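Local coordinates for 190aa long hypothetical protein (Pyrococcus horikoshii, PDB 2DDZ) that is of unknown function but assembles as a hexamer and probably has a fold related to the class II aminoacyl-tRNA synthetases, at residues E[37-42]-E[163-168]; E[88-93]-E[173-178]. One frame throughout, in Å; residues are numbered along the deposited sequence.

Contact 1 of 2, residues E[37-42]-E[163-168]; sequences LVVFRG and EFMERS
The methyl CE of M165 stands over one face of the flat peptide group joining F40 to R41, 3.9 Å from F40 C. F40, whose CB points away from the helix, stacks its ring on H70. Within the helix, the F164 ring carries S168 CB on one face, near its rim. The guanidinium of R167 meets E163 edge-on and in plane: NE lies 2.9 Å from E163 OE2 along its syn lone pair, while NH1, 2.6 Å from the same OE2, comes from above the carboxylate plane. Two nitrogens thus grip one oxygen in a side-on salt bridge.

M165 does the work across the gap. Its thioether reaches out nearly straight, then bends at chi3 (66°), which lays CE 3.8 Å from V39 CG1 as the two side chains pass in opposite directions. R41 CB rests 4.3 Å from M165 SD, while the charged end of R41 leads off to D67. S168 OG, 2.7 Å from F164 O, joins the backbone N-H of S168 on that carbonyl and also bonds Y71.

Here the V39 and R41 side of strand 36-45 meets helix 161-184, whose segment 163-168 runs almost antiparallel (168°) to strand segment 37-42; strand 68-75 flanks the site through V69 and Y71, and helix 81-100 closes over F164 and S168 with L95, L98 and L99.

Contact 2 of 2, residues E[88-93]-E[173-178]; sequences QKLLIA and VEEIEK
A buried helix-helix crossing, in which L90 and L91 of helix 81-100 meet E175 and I176 of helix 161-184, illustrates how an acidic side chain can pack its stem and one carboxylate oxygen on leucines while that oxygen also pairs with an arginine of a second subunit. The two short segments approach to 10.3 Å between axes and cross at 135°, midway between perpendicular and antiparallel.

E175 is central. With CG opposite its backbone N (chi1 -165°) and a bend at chi2 (60°), the chain lies across L90, and the carboxylate oxygen OE2 faces the fork of that leucine, 3.7 Å from L90 CD1 and 3.7 Å from L90 CD2. Lower down, E175 CG is 4.0 Å from L90 CG. L91 slides past the same stem the other way, its CD2 4.1 Å from E175 CG, and that methyl also reaches I176 CG1 at 4.2 Å. No hydrogen bond joins the segments; the charge of E175 is answered instead by R108 of the second subunit, with which OE2 forms a salt bridge. An alanine in place of L90 would probably strip the carboxylate of E175 of its apolar backing and let it turn more freely, disturbing its pairing with that arginine.

Next to L90, K89 NZ bonds Q88 OE1 at 2.8 Å, and also S85 of its own chain, and forms a salt bridge with D182 of the second subunit. K178, on the other helix, pairs with D182 of its own chain and D111 of the second subunit. Beneath the crossing, L91 and I176 both rest on L73 of strand 68-75, while Q88 and I92 lean on strand 118-128, so the helix pair lies between the mixed sheet and the neighbouring subunit.

In the fold
Along the chain the segments alternate, strand 37-42, helix 88-93, then 163-168 and 173-178, so the two contacts interlock rather than nest. Their centres lie 14 Å apart, and both draw on helix 161-184: its earlier turns pack on strand 36-45, its later ones on helix 81-100. They touch directly where L37 CD2 meets V173 CG2 at 4.0 Å. Side chains of both contacts also touch strand 68-75. The principle exemplified is that one long C-terminal helix can tie early and middle portions of a chain onto one sheet, contact 1 wholly within the subunit and contact 2 beside a second subunit of the hexamer.

Contact 1 of 2, residues E[37-42]-E[163-168]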
loop_
_atom_site.group_PDB
_atom_site.type_symbol
_atom_site.label_atom_id
_atom_site.label_comp_id
_atom_site.label_asym_id
_atom_site.label_seq_id
_atom_site.Cartn_x
_atom_site.Cartn_y
_atom_site.Cartn_z
ATOM N N LEU E 37 20.385 12.209 -1.791
ATOM C CA LEU E 37 21.462 11.747 -0.946
ATOM C C LEU E 37 22.300 12.993 -0.663
ATOM O O LEU E 37 22.729 13.681 -1.589
ATOM C CB LEU E 37 22.291 10.680 -1.667
ATOM C CG LEU E 37 23.595 10.255 -0.973
ATOM C CD1 LEU E 37 23.330 9.678 0.421
ATOM C CD2 LEU E 37 24.291 9.242 -1.846
ATOM N N VAL E 38 22.484 13.296 0.618
ATOM C CA VAL E 38 23.269 14.445 1.051
ATOM C C VAL E 38 24.437 13.911 1.869
ATOM O O VAL E 38 24.245 13.222 2.865
ATOM C CB VAL E 38 22.444 15.396 1.939
ATOM C CG1 VAL E 38 23.308 16.586 2.371
ATOM C CG2 VAL E 38 21.212 15.876 1.185
ATOM N N VAL E 39 25.649 14.240 1.443
ATOM C CA VAL E 39 26.853 13.774 2.121
ATOM C C VAL E 39 27.611 14.930 2.727
ATOM O O VAL E 39 27.883 15.930 2.064
ATOM C CB VAL E 39 27.753 13.022 1.138
ATOM C CG1 VAL E 39 28.989 12.505 1.838
ATOM C CG2 VAL E 39 26.956 11.877 0.508
ATOM N N PHE E 40 27.940 14.792 4.003
ATOM C CA PHE E 40 28.681 15.820 4.706
ATOM C C PHE E 40 29.612 15.218 5.749
ATOM O O PHE E 40 29.659 13.998 5.943
ATOM C CB PHE E 40 27.727 16.808 5.378
ATOM C CG PHE E 40 26.704 16.160 6.269
ATOM C CD1 PHE E 40 25.684 15.388 5.722
ATOM C CD2 PHE E 40 26.745 16.335 7.652
ATOM C CE1 PHE E 40 24.690 14.822 6.536
ATOM C CE2 PHE E 40 25.752 15.772 8.483
ATOM C CZ PHE E 40 24.729 15.006 7.923
ATOM N N ARG E 41 30.361 16.088 6.421
ATOM C CA ARG E 41 31.296 15.670 7.449
ATOM C C ARG E 41 31.118 16.548 8.684
ATOM O O ARG E 41 30.765 17.728 8.582
ATOM C CB ARG E 41 32.732 15.762 6.920
ATOM C CG ARG E 41 33.797 15.189 7.845
ATOM C CD ARG E 41 35.186 15.338 7.214
ATOM N NE ARG E 41 36.276 14.893 8.085
ATOM C CZ ARG E 41 37.571 14.982 7.781
ATOM N NH1 ARG E 41 37.954 15.503 6.622
ATOM N NH2 ARG E 41 38.488 14.550 8.635
ATOM N N GLY E 42 31.342 15.962 9.855
ATOM C CA GLY E 42 31.188 16.719 11.081
ATOM C C GLY E 42 31.134 15.820 12.294
ATOM O O GLY E 42 31.460 14.630 12.212
ATOM N N GLU E 163 38.103 12.449 -0.641
ATOM C CA GLU E 163 38.050 11.618 -1.836
ATOM C C GLU E 163 37.077 10.454 -1.670
ATOM O O GLU E 163 36.372 10.088 -2.611
ATOM C CB GLU E 163 39.448 11.095 -2.170
ATOM C CG GLU E 163 39.582 10.477 -3.562
ATOM C CD GLU E 163 39.026 9.064 -3.651
ATOM O OE1 GLU E 163 39.258 8.271 -2.714
ATOM O OE2 GLU E 163 38.374 8.742 -4.666
ATOM N N PHE E 164 37.034 9.869 -0.476
ATOM C CA PHE E 164 36.124 8.750 -0.244
ATOM C C PHE E 164 34.671 9.241 -0.390
ATOM O O PHE E 164 33.865 8.600 -1.052
ATOM C CB PHE E 164 36.345 8.135 1.150
ATOM C CG PHE E 164 35.553 6.873 1.383
ATOM C CD1 PHE E 164 35.907 5.681 0.756
ATOM C CD2 PHE E 164 34.417 6.893 2.188
ATOM C CE1 PHE E 164 35.132 4.530 0.918
ATOM C CE2 PHE E 164 33.637 5.751 2.357
ATOM C CZ PHE E 164 33.996 4.563 1.722
ATOM N N MET E 165 34.372 10.381 0.232
ATOM C CA MET E 165 33.049 10.999 0.178
ATOM C C MET E 165 32.567 11.083 -1.282
ATOM O O MET E 165 31.437 10.711 -1.608
ATOM C CB MET E 165 33.091 12.417 0.789
ATOM C CG MET E 165 33.294 12.470 2.319
ATOM S SD MET E 165 33.488 14.066 3.066
ATOM C CE MET E 165 32.015 14.665 2.783
ATOM N N GLU E 166 33.444 11.562 -2.158
ATOM C CA GLU E 166 33.141 11.704 -3.577
ATOM C C GLU E 166 32.873 10.366 -4.280
ATOM O O GLU E 166 31.871 10.211 -4.986
ATOM C CB GLU E 166 34.306 12.410 -4.287
ATOM C CG GLU E 166 34.027 12.898 -5.702
ATOM C CD GLU E 166 33.147 14.132 -5.720
ATOM O OE1 GLU E 166 33.200 14.901 -4.736
ATOM O OE2 GLU E 166 32.417 14.341 -6.716
ATOM N N ARG E 167 33.773 9.399 -4.097
ATOM C CA ARG E 167 33.625 8.113 -4.773
ATOM C C ARG E 167 32.503 7.236 -4.246
ATOM O O ARG E 167 31.821 6.559 -5.020
ATOM C CB ARG E 167 34.937 7.319 -4.729
ATOM C CG ARG E 167 34.953 6.189 -5.762
ATOM C CD ARG E 167 36.201 5.331 -5.676
ATOM N NE ARG E 167 37.359 6.136 -5.327
ATOM C CZ ARG E 167 38.606 5.679 -5.270
ATOM N NH1 ARG E 167 39.596 6.503 -4.931
ATOM N NH2 ARG E 167 38.875 4.411 -5.554
ATOM N N SER E 168 32.326 7.240 -2.927
ATOM C CA SER E 168 31.280 6.435 -2.308
ATOM C C SER E 168 29.902 7.029 -2.603
ATOM O O SER E 168 28.941 6.284 -2.794
ATOM C CB SER E 168 31.522 6.317 -0.794
ATOM O OG SER E 168 31.483 7.586 -0.166
#

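Contact 2 of 2, residues E[88-93]-E[173-178]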
loop_
_atom_site.group_PDB
_atom_site.type_symbol
_atom_site.label_atom_id
_atom_site.label_comp_id
_atom_site.label_asym_id
_atom_site.label_seq_id
_atom_site.Cartn_x
_atom_site.Cartn_y
_atom_site.Cartn_z
ATOM N N GLN E 88 18.810 -0.245 3.099
ATOM C CA GLN E 88 19.900 0.190 3.961
ATOM C C GLN E 88 21.058 -0.815 3.975
ATOM O O GLN E 88 22.227 -0.433 3.947
ATOM C CB GLN E 88 19.395 0.384 5.391
ATOM C CG GLN E 88 20.504 0.573 6.405
ATOM C CD GLN E 88 20.140 0.027 7.770
ATOM O OE1 GLN E 88 19.573 -1.065 7.882
ATOM N NE2 GLN E 88 20.477 0.772 8.820
ATOM N N LYS E 89 20.743 -2.104 4.038
ATOM C CA LYS E 89 21.803 -3.090 4.076
ATOM C C LYS E 89 22.446 -3.314 2.707
ATOM O O LYS E 89 23.590 -3.747 2.618
ATOM C CB LYS E 89 21.290 -4.381 4.738
ATOM C CG LYS E 89 21.273 -4.234 6.278
ATOM C CD LYS E 89 20.566 -5.350 7.054
ATOM C CE LYS E 89 19.096 -5.030 7.345
ATOM N NZ LYS E 89 18.902 -3.810 8.196
ATOM N N LEU E 90 21.729 -2.977 1.639
ATOM C CA LEU E 90 22.288 -3.108 0.304
ATOM C C LEU E 90 23.358 -2.033 0.148
ATOM O O LEU E 90 24.419 -2.278 -0.427
ATOM C CB LEU E 90 21.221 -2.891 -0.762
ATOM C CG LEU E 90 21.733 -2.890 -2.206
ATOM C CD1 LEU E 90 22.485 -4.192 -2.522
ATOM C CD2 LEU E 90 20.554 -2.717 -3.137
ATOM N N LEU E 91 23.072 -0.842 0.665
ATOM C CA LEU E 91 24.008 0.269 0.569
ATOM C C LEU E 91 25.259 0.040 1.428
ATOM O O LEU E 91 26.369 0.351 0.996
ATOM C CB LEU E 91 23.318 1.577 0.973
ATOM C CG LEU E 91 22.098 2.021 0.163
ATOM C CD1 LEU E 91 21.582 3.343 0.725
ATOM C CD2 LEU E 91 22.467 2.184 -1.298
ATOM N N ILE E 92 25.087 -0.495 2.636
ATOM C CA ILE E 92 26.234 -0.770 3.508
ATOM C C ILE E 92 27.073 -1.840 2.822
ATOM O O ILE E 92 28.305 -1.806 2.869
ATOM C CB ILE E 92 25.793 -1.261 4.925
ATOM C CG1 ILE E 92 25.407 -0.064 5.794
ATOM C CG2 ILE E 92 26.937 -1.967 5.639
ATOM C CD1 ILE E 92 24.567 0.905 5.072
ATOM N N ALA E 93 26.405 -2.782 2.166
ATOM C CA ALA E 93 27.118 -3.832 1.457
ATOM C C ALA E 93 27.939 -3.214 0.327
ATOM O O ALA E 93 29.081 -3.606 0.114
ATOM C CB ALA E 93 26.143 -4.862 0.900
ATOM N N VAL E 173 24.604 6.308 -5.319
ATOM C CA VAL E 173 23.600 6.806 -6.247
ATOM C C VAL E 173 23.399 5.764 -7.346
ATOM O O VAL E 173 22.269 5.437 -7.701
ATOM C CB VAL E 173 24.020 8.149 -6.879
ATOM C CG1 VAL E 173 23.082 8.505 -8.025
ATOM C CG2 VAL E 173 23.987 9.244 -5.831
ATOM N N GLU E 174 24.495 5.223 -7.871
ATOM C CA GLU E 174 24.397 4.207 -8.918
ATOM C C GLU E 174 23.663 2.972 -8.413
ATOM O O GLU E 174 22.922 2.335 -9.156
ATOM C CB GLU E 174 25.783 3.797 -9.410
ATOM C CG GLU E 174 26.556 4.910 -10.075
ATOM C CD GLU E 174 27.846 4.421 -10.699
ATOM O OE1 GLU E 174 28.317 3.323 -10.318
ATOM O OE2 GLU E 174 28.395 5.140 -11.561
ATOM N N GLU E 175 23.879 2.633 -7.146
ATOM C CA GLU E 175 23.232 1.470 -6.556
ATOM C C GLU E 175 21.726 1.667 -6.574
ATOM O O GLU E 175 20.973 0.795 -7.013
ATOM C CB GLU E 175 23.698 1.276 -5.113
ATOM C CG GLU E 175 23.361 -0.087 -4.530
ATOM C CD GLU E 175 23.986 -1.228 -5.318
ATOM O OE1 GLU E 175 25.174 -1.109 -5.695
ATOM O OE2 GLU E 175 23.295 -2.244 -5.555
ATOM N N ILE E 176 21.297 2.828 -6.097
ATOM C CA ILE E 176 19.882 3.145 -6.040
ATOM C C ILE E 176 19.242 3.168 -7.426
ATOM O O ILE E 176 18.158 2.615 -7.616
ATOM C CB ILE E 176 19.665 4.498 -5.331
ATOM C CG1 ILE E 176 19.966 4.331 -3.842
ATOM C CG2 ILE E 176 18.250 4.990 -5.562
ATOM C CD1 ILE E 176 20.052 5.618 -3.074
ATOM N N GLU E 177 19.918 3.786 -8.391
ATOM C CA GLU E 177 19.394 3.866 -9.749
ATOM C C GLU E 177 19.290 2.509 -10.444
ATOM O O GLU E 177 18.435 2.330 -11.310
ATOM C CB GLU E 177 20.226 4.846 -10.583
ATOM C CG GLU E 177 20.106 6.278 -10.066
ATOM C CD GLU E 177 20.814 7.304 -10.932
ATOM O OE1 GLU E 177 22.006 7.103 -11.255
ATOM O OE2 GLU E 177 20.175 8.321 -11.282
ATOM N N LYS E 178 20.155 1.560 -10.077
ATOM C CA LYS E 178 20.063 0.235 -10.662
ATOM C C LYS E 178 18.896 -0.486 -9.969
ATOM O O LYS E 178 18.210 -1.293 -10.588
ATOM C CB LYS E 178 21.352 -0.572 -10.485
ATOM C CG LYS E 178 21.260 -2.010 -11.053
ATOM C CD LYS E 178 21.423 -2.081 -12.580
ATOM C CE LYS E 178 21.223 -3.509 -13.117
ATOM N NZ LYS E 178 21.694 -4.593 -12.189
#